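Local coordinates for protein homoserine O-acetyltransferase (Pseudomonas veronii, PDB 5EFZ) that hydrolyses ethyl acetate to ethanol and acetate, acting as a homodimeric alpha/beta-hydrolase esterase in the breakdown of short-chain methyl ketones, at residues L33-G38 with I124-S129; E37-P42 with G111-G116. One frame throughout, in Å; residues are numbered along the deposited sequence.

Interaction 1 (L33-G38 with I124-S129); sequences LPLEEG and IGDDVS
The carboxylate of D126 is the flat group here, with the L35 side chain crossing it at about a right angle: methyl CD2 of L35 lies over one face, 3.5 Å from D126 CG. CB of E36 lies outside the oxygen edge, somewhat to the other side of the plane, 3.7 Å from D126 OD1. With its syn lone pair, OD1 accepts the backbone N-H of E36 at 2.8 Å (156° at the hydrogen). OD2 accepts a hydrogen bond from a water, 2.6 Å from its oxygen, and that water in turn accepts the N-H of E37. One acid thus holds two successive amides of the type I turn L35 to G38, E36 directly and E37 through the water; G38 N closes the turn on L35 O. OD2 also accepts R123 N just before the helix, tying turn and helix start to the same group and fixing the carboxylate's rotation. Further along, L33 CD2 packs 4.1 Å from D126 O, and a second water donates to P34 O and makes a weak bond with S129 OG. In one of its two modelled conformers E36 makes a salt bridge from OE2 to R280. Helix 124-139 thus presents one side to the loop following strand 33-34, while I124, D127 and V128 on its other side pack against helix 152-163, and D127 forms a salt bridge to K272 of helix 263-274.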
loop_
_atom_site.group_PDB
_atom_site.type_symbol
_atom_site.label_atom_id
_atom_site.label_comp_id
_atom_site.label_asym_id
_atom_site.label_seq_id
_atom_site.Cartn_x
_atom_site.Cartn_y
_atom_site.Cartn_z
ATOM N N LEU A 33 8.642 -21.776 -29.162
ATOM C CA LEU A 33 8.427 -21.936 -27.725
ATOM C C LEU A 33 6.964 -22.263 -27.481
ATOM O O LEU A 33 6.114 -21.382 -27.596
ATOM C CB LEU A 33 8.830 -20.666 -26.961
ATOM C CG LEU A 33 8.686 -20.711 -25.438
ATOM C CD1 LEU A 33 9.591 -21.806 -24.876
ATOM C CD2 LEU A 33 9.039 -19.365 -24.794
ATOM N N PRO A 34 6.658 -23.537 -27.185
ATOM C CA PRO A 34 5.285 -23.865 -26.797
ATOM C C PRO A 34 5.027 -23.330 -25.394
ATOM O O PRO A 34 5.772 -23.641 -24.468
ATOM C CB PRO A 34 5.246 -25.402 -26.867
ATOM C CG PRO A 34 6.658 -25.811 -26.663
ATOM C CD PRO A 34 7.533 -24.720 -27.208
ATOM N N LEU A 35 4.017 -22.483 -25.248
ATOM C CA LEU A 35 3.797 -21.805 -23.982
ATOM C C LEU A 35 2.918 -22.632 -23.094
ATOM O O LEU A 35 2.097 -23.390 -23.589
ATOM C CB LEU A 35 3.173 -20.444 -24.207
ATOM C CG LEU A 35 4.041 -19.464 -24.966
ATOM C CD1 LEU A 35 3.224 -18.221 -25.294
ATOM C CD2 LEU A 35 5.298 -19.094 -24.143
ATOM N N GLU A 36 3.095 -22.498 -21.778
ATOM C CA GLU A 36 2.300 -23.273 -20.831
ATOM C C GLU A 36 0.795 -23.085 -21.069
ATOM O O GLU A 36 0.039 -24.060 -21.060
ATOM C CB GLU A 36 2.651 -22.904 -19.381
ATOM C CG GLU A 36 1.928 -23.785 -18.350
ATOM C CD GLU A 36 2.443 -23.606 -16.924
ATOM O OE1 GLU A 36 3.533 -23.033 -16.757
ATOM O OE2 GLU A 36 1.749 -24.020 -15.971
ATOM N N GLU A 37 0.371 -21.845 -21.314
ATOM C CA GLU A 37 -1.055 -21.549 -21.509
ATOM C C GLU A 37 -1.640 -22.142 -22.789
ATOM O O GLU A 37 -2.859 -22.105 -22.994
ATOM C CB GLU A 37 -1.307 -20.031 -21.527
ATOM C CG GLU A 37 -1.342 -19.397 -20.155
ATOM C CD GLU A 37 -2.412 -20.006 -19.254
ATOM O OE1 GLU A 37 -3.603 -19.689 -19.447
ATOM O OE2 GLU A 37 -2.061 -20.810 -18.364
ATOM N N GLY A 38 -0.797 -22.649 -23.675
ATOM C CA GLY A 38 -1.321 -23.370 -24.819
ATOM C C GLY A 38 -0.978 -22.868 -26.204
ATOM O O GLY A 38 -1.057 -23.613 -27.172
ATOM N N ILE A 124 5.932 -17.360 -15.815
ATOM C CA ILE A 124 7.311 -17.443 -15.317
ATOM C C ILE A 124 7.991 -18.711 -15.848
ATOM O O ILE A 124 9.154 -18.668 -16.278
ATOM C CB ILE A 124 7.343 -17.438 -13.784
ATOM C CG1 ILE A 124 6.837 -16.086 -13.230
ATOM C CG2 ILE A 124 8.760 -17.755 -13.258
ATOM C CD1 ILE A 124 7.761 -14.895 -13.489
ATOM N N GLY A 125 7.260 -19.827 -15.857
ATOM C CA GLY A 125 7.839 -21.079 -16.340
ATOM C C GLY A 125 8.256 -21.029 -17.810
ATOM O O GLY A 125 9.207 -21.719 -18.225
ATOM N N ASP A 126 7.552 -20.232 -18.622
ATOM C CA ASP A 126 7.939 -20.083 -20.025
ATOM C C ASP A 126 9.287 -19.370 -20.138
ATOM O O ASP A 126 10.125 -19.792 -20.911
ATOM C CB ASP A 126 6.855 -19.314 -20.815
ATOM C CG ASP A 126 5.506 -20.040 -20.819
ATOM O OD1 ASP A 126 5.482 -21.275 -21.050
ATOM O OD2 ASP A 126 4.457 -19.370 -20.600
ATOM N N ASP A 127 9.498 -18.286 -19.383
ATOM C CA ASP A 127 10.820 -17.650 -19.331
ATOM C C ASP A 127 11.938 -18.619 -18.942
ATOM O O ASP A 127 13.017 -18.654 -19.561
ATOM C CB ASP A 127 10.819 -16.492 -18.338
ATOM C CG ASP A 127 10.142 -15.241 -18.908
ATOM O OD1 ASP A 127 10.693 -14.652 -19.858
ATOM O OD2 ASP A 127 9.078 -14.834 -18.393
ATOM N N VAL A 128 11.691 -19.408 -17.909
ATOM C CA VAL A 128 12.751 -20.302 -17.405
ATOM C C VAL A 128 13.057 -21.393 -18.416
ATOM O O VAL A 128 14.224 -21.743 -18.646
ATOM C CB VAL A 128 12.353 -20.861 -16.029
ATOM C CG1 VAL A 128 13.349 -21.961 -15.526
ATOM C CG2 VAL A 128 12.334 -19.670 -15.025
ATOM N N SER A 129 12.020 -21.915 -19.061
ATOM C CA SER A 129 12.247 -22.916 -20.109
ATOM C C SER A 129 13.043 -22.325 -21.282
ATOM O O SER A 129 13.994 -22.951 -21.778
ATOM C CB SER A 129 10.913 -23.501 -20.592
ATOM O OG SER A 129 11.137 -24.411 -21.664
HETATM O O HOH W 1 8.402 -24.922 -23.519
HETATM O O HOH W 2 1.900 -19.477 -20.945
#

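Interaction 2 (E37-P42 with G111-G116); sequences EGRCMP and GGSLAG
L114 packs against R39, M41 and P42, joining the second strand of a small beta hairpin (33-34 with 40-41) to the long connection between strand 92-96 and helix 124-139 of the alpha/beta-hydrolase fold. From CB the leucine runs toward the hairpin, with CG anti to the carbonyl carbon (chi1 -73°). CG lies 4.1 Å from NH2 of R39, and the branches then part. CD1 meets P42, which reaches toward it with CD at 3.9 Å; M41 comes next, its CA 4.2 Å from the same methyl and its CB slightly farther. CD2 turns to the arginine instead, sitting over one face of the guanidinium and offset toward its rim, 3.5 Å from NH2. The two side chains slide past each other in opposite directions, the R39 chain bending at chi3. The guanidinium is held in the loop from two sites: NH1 donates to G118 O, and NH2 to the carbonyl of S113, so a charged group ends flat against a leucine while its N-H groups bond to backbone oxygens. NH2 approaches S113 O at 3.2 Å with 148° at the hydrogen, from well above the carbonyl plane, 72° out of it.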
loop_
_atom_site.group_PDB
_atom_site.type_symbol
_atom_site.label_atom_id
_atom_site.label_comp_id
_atom_site.label_asym_id
_atom_site.label_seq_id
_atom_site.Cartn_x
_atom_site.Cartn_y
_atom_site.Cartn_z
ATOM N N GLU A 37 0.371 -21.845 -21.314
ATOM C CA GLU A 37 -1.055 -21.549 -21.509
ATOM C C GLU A 37 -1.640 -22.142 -22.789
ATOM O O GLU A 37 -2.859 -22.105 -22.994
ATOM C CB GLU A 37 -1.307 -20.031 -21.527
ATOM C CG GLU A 37 -1.342 -19.397 -20.155
ATOM C CD GLU A 37 -2.412 -20.006 -19.254
ATOM O OE1 GLU A 37 -3.603 -19.689 -19.447
ATOM O OE2 GLU A 37 -2.061 -20.810 -18.364
ATOM N N GLY A 38 -0.797 -22.649 -23.675
ATOM C CA GLY A 38 -1.321 -23.370 -24.819
ATOM C C GLY A 38 -0.978 -22.868 -26.204
ATOM O O GLY A 38 -1.057 -23.613 -27.172
ATOM N N ARG A 39 -0.607 -21.606 -26.320
ATOM C CA ARG A 39 -0.194 -21.090 -27.617
ATOM C C ARG A 39 1.281 -21.392 -27.899
ATOM O O ARG A 39 2.073 -21.573 -26.975
ATOM C CB ARG A 39 -0.464 -19.583 -27.678
ATOM C CG ARG A 39 -1.963 -19.273 -27.608
ATOM C CD ARG A 39 -2.258 -17.783 -27.636
ATOM N NE ARG A 39 -2.031 -17.204 -28.954
ATOM C CZ ARG A 39 -2.031 -15.899 -29.190
ATOM N NH1 ARG A 39 -2.236 -15.049 -28.194
ATOM N NH2 ARG A 39 -1.822 -15.452 -30.414
ATOM N N CYS A 40 1.637 -21.466 -29.174
ATOM C CA CYS A 40 3.031 -21.647 -29.552
ATOM C C CYS A 40 3.598 -20.345 -30.115
ATOM O O CYS A 40 3.003 -19.764 -31.018
ATOM C CB CYS A 40 3.165 -22.774 -30.597
ATOM S SG CYS A 40 4.897 -23.399 -30.824
ATOM N N MET A 41 4.737 -19.885 -29.601
ATOM C CA MET A 41 5.481 -18.822 -30.282
ATOM C C MET A 41 6.335 -19.463 -31.381
ATOM O O MET A 41 7.185 -20.294 -31.085
ATOM C CB MET A 41 6.371 -18.053 -29.314
ATOM C CG MET A 41 5.664 -17.596 -28.052
ATOM S SD MET A 41 6.852 -16.694 -27.015
ATOM C CE MET A 41 7.304 -15.344 -28.093
ATOM N N PRO A 42 6.106 -19.092 -32.649
ATOM C CA PRO A 42 6.874 -19.695 -33.746
ATOM C C PRO A 42 8.380 -19.423 -33.639
ATOM O O PRO A 42 9.180 -20.256 -34.050
ATOM C CB PRO A 42 6.313 -19.014 -34.991
ATOM C CG PRO A 42 4.991 -18.471 -34.574
ATOM C CD PRO A 42 5.116 -18.120 -33.135
ATOM N N GLY A 111 5.076 -10.042 -34.803
ATOM C CA GLY A 111 4.047 -9.918 -35.830
ATOM C C GLY A 111 3.068 -11.071 -35.793
ATOM O O GLY A 111 3.003 -11.794 -34.803
ATOM N N GLY A 112 2.315 -11.272 -36.878
ATOM C CA GLY A 112 1.386 -12.391 -36.938
ATOM C C GLY A 112 0.295 -12.257 -35.883
ATOM O O GLY A 112 -0.111 -11.145 -35.522
ATOM N N SER A 113 -0.175 -13.386 -35.361
ATOM C CA SER A 113 -1.331 -13.343 -34.475
ATOM C C SER A 113 -0.926 -12.908 -33.056
ATOM O O SER A 113 -1.777 -12.741 -32.183
ATOM C CB SER A 113 -2.028 -14.704 -34.454
ATOM O OG SER A 113 -1.187 -15.707 -33.912
ATOM N N LEU A 114 0.371 -12.698 -32.846
ATOM C CA LEU A 114 0.902 -12.335 -31.530
ATOM C C LEU A 114 1.101 -10.826 -31.368
ATOM O O LEU A 114 1.576 -10.361 -30.335
ATOM C CB LEU A 114 2.233 -13.071 -31.277
ATOM C CG LEU A 114 2.139 -14.565 -30.979
ATOM C CD1 LEU A 114 3.510 -15.253 -31.079
ATOM C CD2 LEU A 114 1.551 -14.785 -29.592
ATOM N N ALA A 115 0.703 -10.042 -32.364
ATOM C CA ALA A 115 0.964 -8.606 -32.320
ATOM C C ALA A 115 0.078 -7.866 -31.309
ATOM O O ALA A 115 -1.131 -8.126 -31.230
ATOM C CB ALA A 115 0.771 -8.005 -33.747
ATOM N N GLY A 116 0.674 -6.952 -30.539
ATOM C CA GLY A 116 -0.097 -6.030 -29.708
ATOM C C GLY A 116 -1.008 -6.773 -28.739
ATOM O O GLY A 116 -0.523 -7.636 -27.982
#

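Interactions 1 and 2 have centres about 12 Å apart and share E37 and G38, the end of the turn that joins the antiparallel strands 33-34 and 40-41. Along the chain the hairpin comes first; the loop 111-116 and then the helix start 124-129 follow after the main-sheet strands 45-51, 61-65 and 92-96. The hairpin therefore meets that later connection at two points: its first arm and turn on the helix, its second arm on the loop. The arms are joined by a probable hydrogen bond from L33 N to M41 O, and L35 CD1 packs on M41 CG. Both contacts lie away from the proposed catalytic residues S151, D305 and H334.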